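Local atomic coordinates of putative aminopeptidase (Leishmania major, PDB entry 5NTH), a protein that probably removes amino acids from the N-terminal ends of peptides as a manganese-dependent aminopeptidase of the M17 family. Residues A[72-77]-A[82-87]; A[430-435]-A[524-529]; A[464-469]-A[492-497]. One frame throughout, in Å; residues are numbered along the deposited sequence.

Interaction 1 of 3, residues A[72-77]-A[82-87]; sequences AEALQR and STVKTL
V84 meets A74 and R77 where a helix lies against the edge strand of the N-terminal domain. This domain belongs to the macro-type alpha/beta fold. Its mixed sheet ends, within this chain, at strand 83-88, which pairs antiparallel with strand 97-103. Helix 69-77 packs over the sheet at this border, with L75 also on V101 of strand 97-103. A five-residue connection, 78-82, leads from it into the strand. Here the S82 hydroxyl bonds to K79 O.

The V84 side chain points at the helix and can be followed outward. CB passes 4.1 Å from A74 O. With CG1 anti to the backbone N (chi1 172°), that methyl is directed at A74, and CG2 is left for R77. CG1 touches A74 CB at 3.5 Å and A74 CA at 3.7 Å. V84 CG2 faces the helix C-terminal end, 4.0 Å from the carbonyl carbon R77 C and 4.1 Å from R77 CB. V84 thus straddles the last turn of the helix with one methyl on each residue. The contact is purely apolar. A74 is buried, and V84 covers part of it.

R77 offers only the base of its side chain to V84. Its outer part runs away from the strand to E73, one turn back. There NE donates to E73 OE2 in a salt bridge, with an N-H...O angle of 152°. R77 NH2 also makes a weak hydrogen bond to Y96 O of the second subunit. The strand reaches the same subunit through T86, whose hydroxyl bonds to the T86 hydroxyl of the neighbouring copy. In the R77-E73 bridge, the carboxylate uses the anti lone pair of OE2, and that oxygen lies 20° out of the guanidinium plane at 3.0 Å from R77 NE.

Interaction 2 of 3, residues A[430-435]-A[524-529]; sequences KHAGVY and TGYGVT
The phenol oxygen of Y526 meets a methyl group: its OH lies 3.0 Å from A432 CB, closer than an ordinary van der Waals contact, a value to be taken as doubtful. The contact sits deep in the catalytic domain, whose fold is the eight-stranded mixed sheet of the M17 peptidases, flanked by helices. A432 opens strand 432-436, which runs antiparallel to strand 508-512 and parallel to strand 456-458. Y526 lies in the loop that leads into the C-terminal helix 528-536.

The far end of the tyrosine does most of the touching. CZ is 3.7 Å from A432 CB, and the methyl meets the ring obliquely. The CG of Y526 stands opposite the backbone N (chi1 -174°), which sends the ring away from its own loop and toward the start of the strand. On the same side of the ring plane, CE2 passes 4.2 Å from K430 O. D454 and P516 also pack on the tyrosine, while V511 and M513 pack on A432. The K430 side chain leaves the contact altogether. Its NZ forms a salt bridge with E468 of the third subunit, and it lies in a cation-pi pair with Y465 of that subunit.

The loop is shaped just before the helix. The backbone angles of G527 (phi 117° with a negative psi) would jam a CB against the carbonyl O of Y526, which calls for glycine. G527 occupies the N-cap. Its N donates to D454 OD2, which also accepts weakly from T529 N. The carboxylate at this helix start would probably be favoured by the helix dipole. T524 begins an ST turn, and its hydroxyl also bonds to P516 O. In the turn, Y526 N donates to T524 OG1 at 3.2 Å, with an N-H...O angle of 153°.

Interaction 3 of 3, residues A[464-469]-A[492-497]; sequences EYHEEV and GGYFVE
H466 and Y494 mark the closest backbone approach of the two segments, with their CA atoms 6.9 Å apart. The Y494 ring reaches from helix 488-497 to the short helix 463-467. CG is placed opposite its backbone N (chi1 170°), and the ring extends along the turn that carries H466 and E467.

The near half of the ring takes H466. The histidine CB sits over one face as a CH-pi contact, 3.8 Å from the ring centroid and 21° off the ring normal. It leans toward the rim, where Y494 CG is 3.5 Å away. Beyond CB the two side chains run antiparallel, and the imidazole lies back over the base of the tyrosine, its CD2 3.8 Å from Y494 CB. The rings form an offset edge-to-face pair, with the edge of H466 toward the face of Y494. Their planes stand at 62°.

Both segments belong to the catalytic domain of the M17 fold. Helix 488-497 lies between helix 391-404 and the short helix 463-467: V496 packs on L395 and V399, while Y494 faces H466. S490 and C491, one turn earlier on the long helix, also touch H466. Bound actinonin is about 13 Å from the Y494 side chain, so the contact is packing away from the pocket. The short helix also faces the third subunit, where Y465 OH bonds to D118 and E464 bonds to S109 and N112.

The far half of the Y494 ring takes E467. Its backbone N lies over the same face as H466 CB, 3.7 Å from Y494 CZ. The tyrosine OH is 3.2 Å from E467 CB and 3.5 Å from E467 CG. From there the extended glutamate chain carries its carboxylate away from the tyrosine.

In the fold
Interaction 2 is a core contact, its centre about 7 Å from that of the chain. Interactions 1 and 3 lie farther out, on opposite sides of the chain's centre, their own centres 53 Å apart; 3 is still buried, 1 only partly. Interaction 1 belongs to the N-terminal domain; the other two share the catalytic domain. Interaction 3 is nested in the chain loop closed by interaction 2. These two touch: Y435 OH lies 2.9 Å from E497 OE1, a probable hydrogen bond, and the Y435 ring packs on G493. The chemistry differs too: aliphatic in interaction 1, methyl against phenol in 2, aromatic in 3. Interaction 1 borders the second subunit, while 2 and 3 both meet the third.

Interaction 1 of 3, residues A[72-77]-A[82-87]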
loop_
_atom_site.group_PDB
_atom_site.type_symbol
_atom_site.label_atom_id
_atom_site.label_comp_id
_atom_site.label_asym_id
_atom_site.label_seq_id
_atom_site.Cartn_x
_atom_site.Cartn_y
_atom_site.Cartn_z
ATOM N N ALA A 72 -26.937 -43.874 24.844
ATOM C CA ALA A 72 -26.045 -45.005 24.566
ATOM C C ALA A 72 -25.684 -45.037 23.087
ATOM O O ALA A 72 -24.542 -45.310 22.728
ATOM C CB ALA A 72 -26.722 -46.306 24.968
ATOM N N GLU A 73 -26.667 -44.730 22.251
ATOM C CA GLU A 73 -26.481 -44.747 20.815
ATOM C C GLU A 73 -25.559 -43.619 20.367
ATOM O O GLU A 73 -24.719 -43.787 19.466
ATOM C CB GLU A 73 -27.826 -44.620 20.119
ATOM C CG GLU A 73 -27.743 -44.662 18.606
ATOM C CD GLU A 73 -27.173 -45.964 18.031
ATOM O OE1 GLU A 73 -27.206 -47.048 18.709
ATOM O OE2 GLU A 73 -26.707 -45.876 16.855
ATOM N N ALA A 74 -25.725 -42.465 20.985
ATOM C CA ALA A 74 -24.836 -41.361 20.709
ATOM C C ALA A 74 -23.367 -41.745 21.003
ATOM O O ALA A 74 -22.460 -41.345 20.272
ATOM C CB ALA A 74 -25.255 -40.136 21.510
ATOM N N LEU A 75 -23.150 -42.556 22.048
ATOM C CA LEU A 75 -21.823 -42.987 22.400
ATOM C C LEU A 75 -21.281 -44.006 21.426
ATOM O O LEU A 75 -20.063 -44.050 21.253
ATOM C CB LEU A 75 -21.779 -43.491 23.820
ATOM C CG LEU A 75 -22.090 -42.402 24.856
ATOM C CD1 LEU A 75 -22.440 -42.987 26.221
ATOM C CD2 LEU A 75 -20.921 -41.445 24.998
ATOM N N GLN A 76 -22.141 -44.781 20.753
ATOM C CA GLN A 76 -21.657 -45.669 19.678
ATOM C C GLN A 76 -21.190 -44.880 18.463
ATOM O O GLN A 76 -20.383 -45.398 17.678
ATOM C CB GLN A 76 -22.685 -46.712 19.198
ATOM C CG GLN A 76 -23.401 -47.535 20.260
ATOM C CD GLN A 76 -22.507 -48.436 21.131
ATOM O OE1 GLN A 76 -21.310 -48.182 21.339
ATOM N NE2 GLN A 76 -23.118 -49.497 21.686
ATOM N N ARG A 77 -21.702 -43.657 18.297
ATOM C CA ARG A 77 -21.516 -42.910 17.042
ATOM C C ARG A 77 -20.468 -41.831 17.076
ATOM O O ARG A 77 -19.931 -41.460 16.033
ATOM C CB ARG A 77 -22.820 -42.240 16.648
ATOM C CG ARG A 77 -23.857 -43.210 16.155
ATOM C CD ARG A 77 -25.048 -42.465 15.619
ATOM N NE ARG A 77 -26.045 -43.426 15.199
ATOM C CZ ARG A 77 -27.022 -43.186 14.341
ATOM N NH1 ARG A 77 -27.178 -41.981 13.805
ATOM N NH2 ARG A 77 -27.847 -44.175 14.014
ATOM N N SER A 82 -15.361 -35.604 17.148
ATOM C CA SER A 82 -16.679 -35.251 16.602
ATOM C C SER A 82 -17.698 -35.011 17.724
ATOM O O SER A 82 -17.369 -35.062 18.908
ATOM C CB SER A 82 -17.176 -36.314 15.591
ATOM O OG SER A 82 -17.479 -37.557 16.216
ATOM N N THR A 83 -18.927 -34.704 17.317
ATOM C CA THR A 83 -20.016 -34.441 18.227
ATOM C C THR A 83 -21.289 -35.162 17.750
ATOM O O THR A 83 -21.575 -35.272 16.551
ATOM C CB THR A 83 -20.256 -32.920 18.408
ATOM O OG1 THR A 83 -19.326 -32.405 19.356
ATOM C CG2 THR A 83 -21.635 -32.626 18.949
ATOM N N VAL A 84 -22.044 -35.652 18.722
ATOM C CA VAL A 84 -23.329 -36.236 18.470
ATOM C C VAL A 84 -24.311 -35.640 19.457
ATOM O O VAL A 84 -24.028 -35.496 20.642
ATOM C CB VAL A 84 -23.254 -37.743 18.580
ATOM C CG1 VAL A 84 -24.629 -38.353 18.505
ATOM C CG2 VAL A 84 -22.387 -38.295 17.457
ATOM N N LYS A 85 -25.471 -35.283 18.935
ATOM C CA LYS A 85 -26.469 -34.549 19.677
ATOM C C LYS A 85 -27.838 -35.174 19.488
ATOM O O LYS A 85 -28.152 -35.665 18.413
ATOM C CB LYS A 85 -26.479 -33.139 19.151
ATOM C CG LYS A 85 -27.337 -32.150 19.932
ATOM C CD LYS A 85 -27.406 -30.793 19.213
ATOM C CE LYS A 85 -26.067 -30.358 18.601
ATOM N NZ LYS A 85 -26.225 -29.024 18.010
ATOM N N THR A 86 -28.649 -35.139 20.535
ATOM C CA THR A 86 -29.952 -35.765 20.508
ATOM C C THR A 86 -30.824 -35.264 21.632
ATOM O O THR A 86 -30.330 -34.682 22.611
ATOM C CB THR A 86 -29.811 -37.295 20.629
ATOM O OG1 THR A 86 -31.050 -37.916 20.301
ATOM C CG2 THR A 86 -29.408 -37.710 22.020
ATOM N N LEU A 87 -32.123 -35.509 21.490
ATOM C CA LEU A 87 -33.057 -35.346 22.599
ATOM C C LEU A 87 -33.236 -36.705 23.208
ATOM O O LEU A 87 -33.067 -37.723 22.533
ATOM C CB LEU A 87 -34.399 -34.839 22.121
ATOM C CG LEU A 87 -34.291 -33.593 21.265
ATOM C CD1 LEU A 87 -35.593 -33.341 20.515
ATOM C CD2 LEU A 87 -33.915 -32.413 22.151
#

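Interaction 2 of 3, residues A[430-435]-A[524-529]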
loop_
_atom_site.group_PDB
_atom_site.type_symbol
_atom_site.label_atom_id
_atom_site.label_comp_id
_atom_site.label_asym_id
_atom_site.label_seq_id
_atom_site.Cartn_x
_atom_site.Cartn_y
_atom_site.Cartn_z
ATOM N N LYS A 430 -2.875 -19.078 20.318
ATOM C CA LYS A 430 -3.250 -19.751 21.567
ATOM C C LYS A 430 -2.131 -19.752 22.588
ATOM O O LYS A 430 -2.407 -19.835 23.763
ATOM C CB LYS A 430 -3.641 -21.208 21.306
ATOM C CG LYS A 430 -4.410 -21.470 20.005
ATOM C CD LYS A 430 -5.919 -21.548 20.176
ATOM C CE LYS A 430 -6.565 -21.921 18.845
ATOM N NZ LYS A 430 -6.423 -23.358 18.428
ATOM N N HIS A 431 -0.874 -19.723 22.143
ATOM C CA HIS A 431 0.298 -19.688 23.049
ATOM C C HIS A 431 0.852 -18.273 23.229
ATOM O O HIS A 431 1.258 -17.621 22.262
ATOM C CB HIS A 431 1.430 -20.506 22.477
ATOM C CG HIS A 431 1.144 -21.956 22.367
ATOM N ND1 HIS A 431 0.349 -22.477 21.383
ATOM C CD2 HIS A 431 1.592 -23.008 23.085
ATOM C CE1 HIS A 431 0.300 -23.790 21.508
ATOM N NE2 HIS A 431 1.048 -24.137 22.538
ATOM N N ALA A 432 0.911 -17.810 24.467
ATOM C CA ALA A 432 1.639 -16.610 24.767
ATOM C C ALA A 432 3.145 -16.832 24.545
ATOM O O ALA A 432 3.641 -17.961 24.496
ATOM C CB ALA A 432 1.384 -16.183 26.195
ATOM N N GLY A 433 3.855 -15.720 24.390
ATOM C CA GLY A 433 5.320 -15.696 24.279
ATOM C C GLY A 433 5.936 -15.327 25.605
ATOM O O GLY A 433 5.565 -14.310 26.187
ATOM N N VAL A 434 6.829 -16.173 26.104
ATOM C CA VAL A 434 7.458 -15.939 27.379
ATOM C C VAL A 434 8.919 -15.597 27.141
ATOM O O VAL A 434 9.664 -16.343 26.497
ATOM C CB VAL A 434 7.347 -17.147 28.305
ATOM C CG1 VAL A 434 8.054 -16.859 29.627
ATOM C CG2 VAL A 434 5.891 -17.490 28.556
ATOM N N TYR A 435 9.301 -14.447 27.669
ATOM C CA TYR A 435 10.641 -13.910 27.557
ATOM C C TYR A 435 11.142 -13.855 28.970
ATOM O O TYR A 435 10.685 -13.034 29.764
ATOM C CB TYR A 435 10.626 -12.517 26.957
ATOM C CG TYR A 435 11.959 -11.785 27.015
ATOM C CD1 TYR A 435 12.944 -11.983 26.038
ATOM C CD2 TYR A 435 12.207 -10.864 28.016
ATOM C CE1 TYR A 435 14.125 -11.296 26.077
ATOM C CE2 TYR A 435 13.393 -10.168 28.069
ATOM C CZ TYR A 435 14.351 -10.383 27.104
ATOM O OH TYR A 435 15.524 -9.668 27.204
ATOM N N THR A 524 -10.854 -14.014 26.319
ATOM C CA THR A 524 -10.683 -15.380 26.797
ATOM C C THR A 524 -10.460 -15.505 28.288
ATOM O O THR A 524 -10.594 -16.591 28.829
ATOM C CB THR A 524 -9.527 -16.114 26.094
ATOM O OG1 THR A 524 -8.281 -15.467 26.372
ATOM C CG2 THR A 524 -9.774 -16.168 24.600
ATOM N N GLY A 525 -10.107 -14.415 28.951
ATOM C CA GLY A 525 -9.709 -14.458 30.359
ATOM C C GLY A 525 -8.268 -14.924 30.574
ATOM O O GLY A 525 -7.826 -15.076 31.723
ATOM N N TYR A 526 -7.532 -15.148 29.480
ATOM C CA TYR A 526 -6.163 -15.628 29.549
ATOM C C TYR A 526 -5.344 -14.852 30.557
ATOM O O TYR A 526 -5.391 -13.629 30.574
ATOM C CB TYR A 526 -5.477 -15.493 28.213
ATOM C CG TYR A 526 -4.110 -16.108 28.181
ATOM C CD1 TYR A 526 -3.030 -15.555 28.899
ATOM C CD2 TYR A 526 -3.873 -17.238 27.439
ATOM C CE1 TYR A 526 -1.767 -16.126 28.870
ATOM C CE2 TYR A 526 -2.608 -17.796 27.395
ATOM C CZ TYR A 526 -1.566 -17.230 28.107
ATOM O OH TYR A 526 -0.349 -17.842 28.068
ATOM N N GLY A 527 -4.570 -15.590 31.354
ATOM C CA GLY A 527 -3.646 -15.027 32.301
ATOM C C GLY A 527 -4.006 -15.382 33.718
ATOM O O GLY A 527 -3.125 -15.597 34.536
ATOM N N VAL A 528 -5.299 -15.427 34.005
ATOM C CA VAL A 528 -5.813 -15.596 35.356
ATOM C C VAL A 528 -5.411 -16.938 35.947
ATOM O O VAL A 528 -5.048 -17.031 37.125
ATOM C CB VAL A 528 -7.350 -15.552 35.359
ATOM C CG1 VAL A 528 -7.892 -15.913 36.734
ATOM C CG2 VAL A 528 -7.853 -14.171 34.943
ATOM N N THR A 529 -5.515 -17.975 35.123
ATOM C CA THR A 529 -5.270 -19.344 35.548
ATOM C C THR A 529 -3.815 -19.749 35.307
ATOM O O THR A 529 -3.324 -20.728 35.914
ATOM C CB THR A 529 -6.228 -20.327 34.833
ATOM O OG1 THR A 529 -7.575 -19.844 34.919
ATOM C CG2 THR A 529 -6.209 -21.693 35.483
#

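Interaction 3 of 3, residues A[464-469]-A[492-497]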
loop_
_atom_site.group_PDB
_atom_site.type_symbol
_atom_site.label_atom_id
_atom_site.label_comp_id
_atom_site.label_asym_id
_atom_site.label_seq_id
_atom_site.Cartn_x
_atom_site.Cartn_y
_atom_site.Cartn_z
ATOM N N GLU A 464 22.089 -9.302 24.579
ATOM C CA GLU A 464 23.214 -8.778 23.786
ATOM C C GLU A 464 22.819 -8.491 22.343
ATOM O O GLU A 464 23.267 -7.508 21.773
ATOM C CB GLU A 464 24.457 -9.658 23.817
ATOM C CG GLU A 464 24.345 -11.059 23.207
ATOM C CD GLU A 464 24.122 -12.133 24.250
ATOM O OE1 GLU A 464 23.448 -11.839 25.258
ATOM O OE2 GLU A 464 24.628 -13.261 24.075
ATOM N N TYR A 465 21.961 -9.320 21.776
ATOM C CA TYR A 465 21.472 -9.103 20.423
ATOM C C TYR A 465 20.384 -8.049 20.382
ATOM O O TYR A 465 20.360 -7.257 19.433
ATOM C CB TYR A 465 21.032 -10.439 19.806
ATOM C CG TYR A 465 22.186 -11.316 19.309
ATOM C CD1 TYR A 465 23.553 -10.963 19.488
ATOM C CD2 TYR A 465 21.919 -12.501 18.659
ATOM C CE1 TYR A 465 24.588 -11.770 18.991
ATOM C CE2 TYR A 465 22.947 -13.326 18.191
ATOM C CZ TYR A 465 24.281 -12.961 18.342
ATOM O OH TYR A 465 25.231 -13.819 17.837
ATOM N N HIS A 466 19.530 -7.988 21.412
ATOM C CA HIS A 466 18.475 -6.945 21.475
ATOM C C HIS A 466 19.076 -5.562 21.727
ATOM O O HIS A 466 18.629 -4.581 21.141
ATOM C CB HIS A 466 17.370 -7.224 22.516
ATOM C CG HIS A 466 16.909 -8.643 22.543
ATOM N ND1 HIS A 466 16.696 -9.377 21.395
ATOM C CD2 HIS A 466 16.669 -9.485 23.572
ATOM C CE1 HIS A 466 16.348 -10.607 21.717
ATOM N NE2 HIS A 466 16.329 -10.700 23.030
ATOM N N GLU A 467 20.089 -5.482 22.580
ATOM C CA GLU A 467 20.721 -4.217 22.889
ATOM C C GLU A 467 21.124 -3.519 21.622
ATOM O O GLU A 467 20.989 -2.299 21.527
ATOM C CB GLU A 467 21.949 -4.415 23.768
ATOM C CG GLU A 467 22.619 -3.094 24.126
ATOM C CD GLU A 467 23.752 -3.238 25.138
ATOM O OE1 GLU A 467 24.591 -4.169 24.987
ATOM O OE2 GLU A 467 23.818 -2.397 26.081
ATOM N N GLU A 468 21.610 -4.296 20.656
ATOM C CA GLU A 468 22.205 -3.722 19.460
ATOM C C GLU A 468 21.222 -3.342 18.367
ATOM O O GLU A 468 21.648 -2.840 17.354
ATOM C CB GLU A 468 23.348 -4.603 18.892
ATOM C CG GLU A 468 22.945 -5.847 18.078
ATOM C CD GLU A 468 24.136 -6.546 17.383
ATOM O OE1 GLU A 468 24.792 -5.867 16.550
ATOM O OE2 GLU A 468 24.406 -7.763 17.648
ATOM N N VAL A 469 19.929 -3.564 18.548
ATOM C CA VAL A 469 18.938 -3.013 17.618
ATOM C C VAL A 469 18.111 -1.855 18.208
ATOM O O VAL A 469 17.266 -1.306 17.532
ATOM C CB VAL A 469 18.027 -4.103 17.001
ATOM C CG1 VAL A 469 18.860 -5.123 16.242
ATOM C CG2 VAL A 469 17.134 -4.791 18.030
ATOM N N GLY A 492 10.368 -6.636 22.807
ATOM C CA GLY A 492 9.394 -6.013 23.672
ATOM C C GLY A 492 9.680 -6.304 25.116
ATOM O O GLY A 492 9.608 -5.422 25.955
ATOM N N GLY A 493 10.022 -7.544 25.417
ATOM C CA GLY A 493 10.399 -7.905 26.780
ATOM C C GLY A 493 11.668 -7.243 27.271
ATOM O O GLY A 493 11.731 -6.775 28.402
ATOM N N TYR A 494 12.674 -7.213 26.408
ATOM C CA TYR A 494 13.976 -6.585 26.701
ATOM C C TYR A 494 13.847 -5.109 27.044
ATOM O O TYR A 494 14.510 -4.609 27.937
ATOM C CB TYR A 494 14.921 -6.757 25.503
ATOM C CG TYR A 494 16.195 -5.951 25.598
ATOM C CD1 TYR A 494 17.297 -6.420 26.321
ATOM C CD2 TYR A 494 16.294 -4.703 24.964
ATOM C CE1 TYR A 494 18.454 -5.665 26.417
ATOM C CE2 TYR A 494 17.441 -3.938 25.050
ATOM C CZ TYR A 494 18.517 -4.420 25.772
ATOM O OH TYR A 494 19.648 -3.651 25.860
ATOM N N PHE A 495 12.981 -4.417 26.335
ATOM C CA PHE A 495 12.771 -3.031 26.629
ATOM C C PHE A 495 12.364 -2.934 28.074
ATOM O O PHE A 495 12.975 -2.223 28.811
ATOM C CB PHE A 495 11.699 -2.400 25.753
ATOM C CG PHE A 495 11.504 -0.955 26.042
ATOM C CD1 PHE A 495 10.672 -0.544 27.082
ATOM C CD2 PHE A 495 12.217 0.004 25.340
ATOM C CE1 PHE A 495 10.516 0.813 27.384
ATOM C CE2 PHE A 495 12.059 1.353 25.634
ATOM C CZ PHE A 495 11.209 1.756 26.666
ATOM N N VAL A 496 11.348 -3.690 28.473
ATOM C CA VAL A 496 10.820 -3.637 29.847
ATOM C C VAL A 496 11.853 -4.108 30.857
ATOM O O VAL A 496 11.978 -3.569 31.940
ATOM C CB VAL A 496 9.572 -4.514 30.040
ATOM C CG1 VAL A 496 8.925 -4.206 31.380
ATOM C CG2 VAL A 496 8.544 -4.278 28.940
ATOM N N GLU A 497 12.591 -5.134 30.508
ATOM C CA GLU A 497 13.616 -5.605 31.411
ATOM C C GLU A 497 14.597 -4.503 31.840
ATOM O O GLU A 497 15.050 -4.483 32.988
ATOM C CB GLU A 497 14.394 -6.730 30.774
ATOM C CG GLU A 497 15.217 -7.523 31.758
ATOM C CD GLU A 497 15.973 -8.639 31.080
ATOM O OE1 GLU A 497 16.053 -8.622 29.834
ATOM O OE2 GLU A 497 16.492 -9.539 31.794
#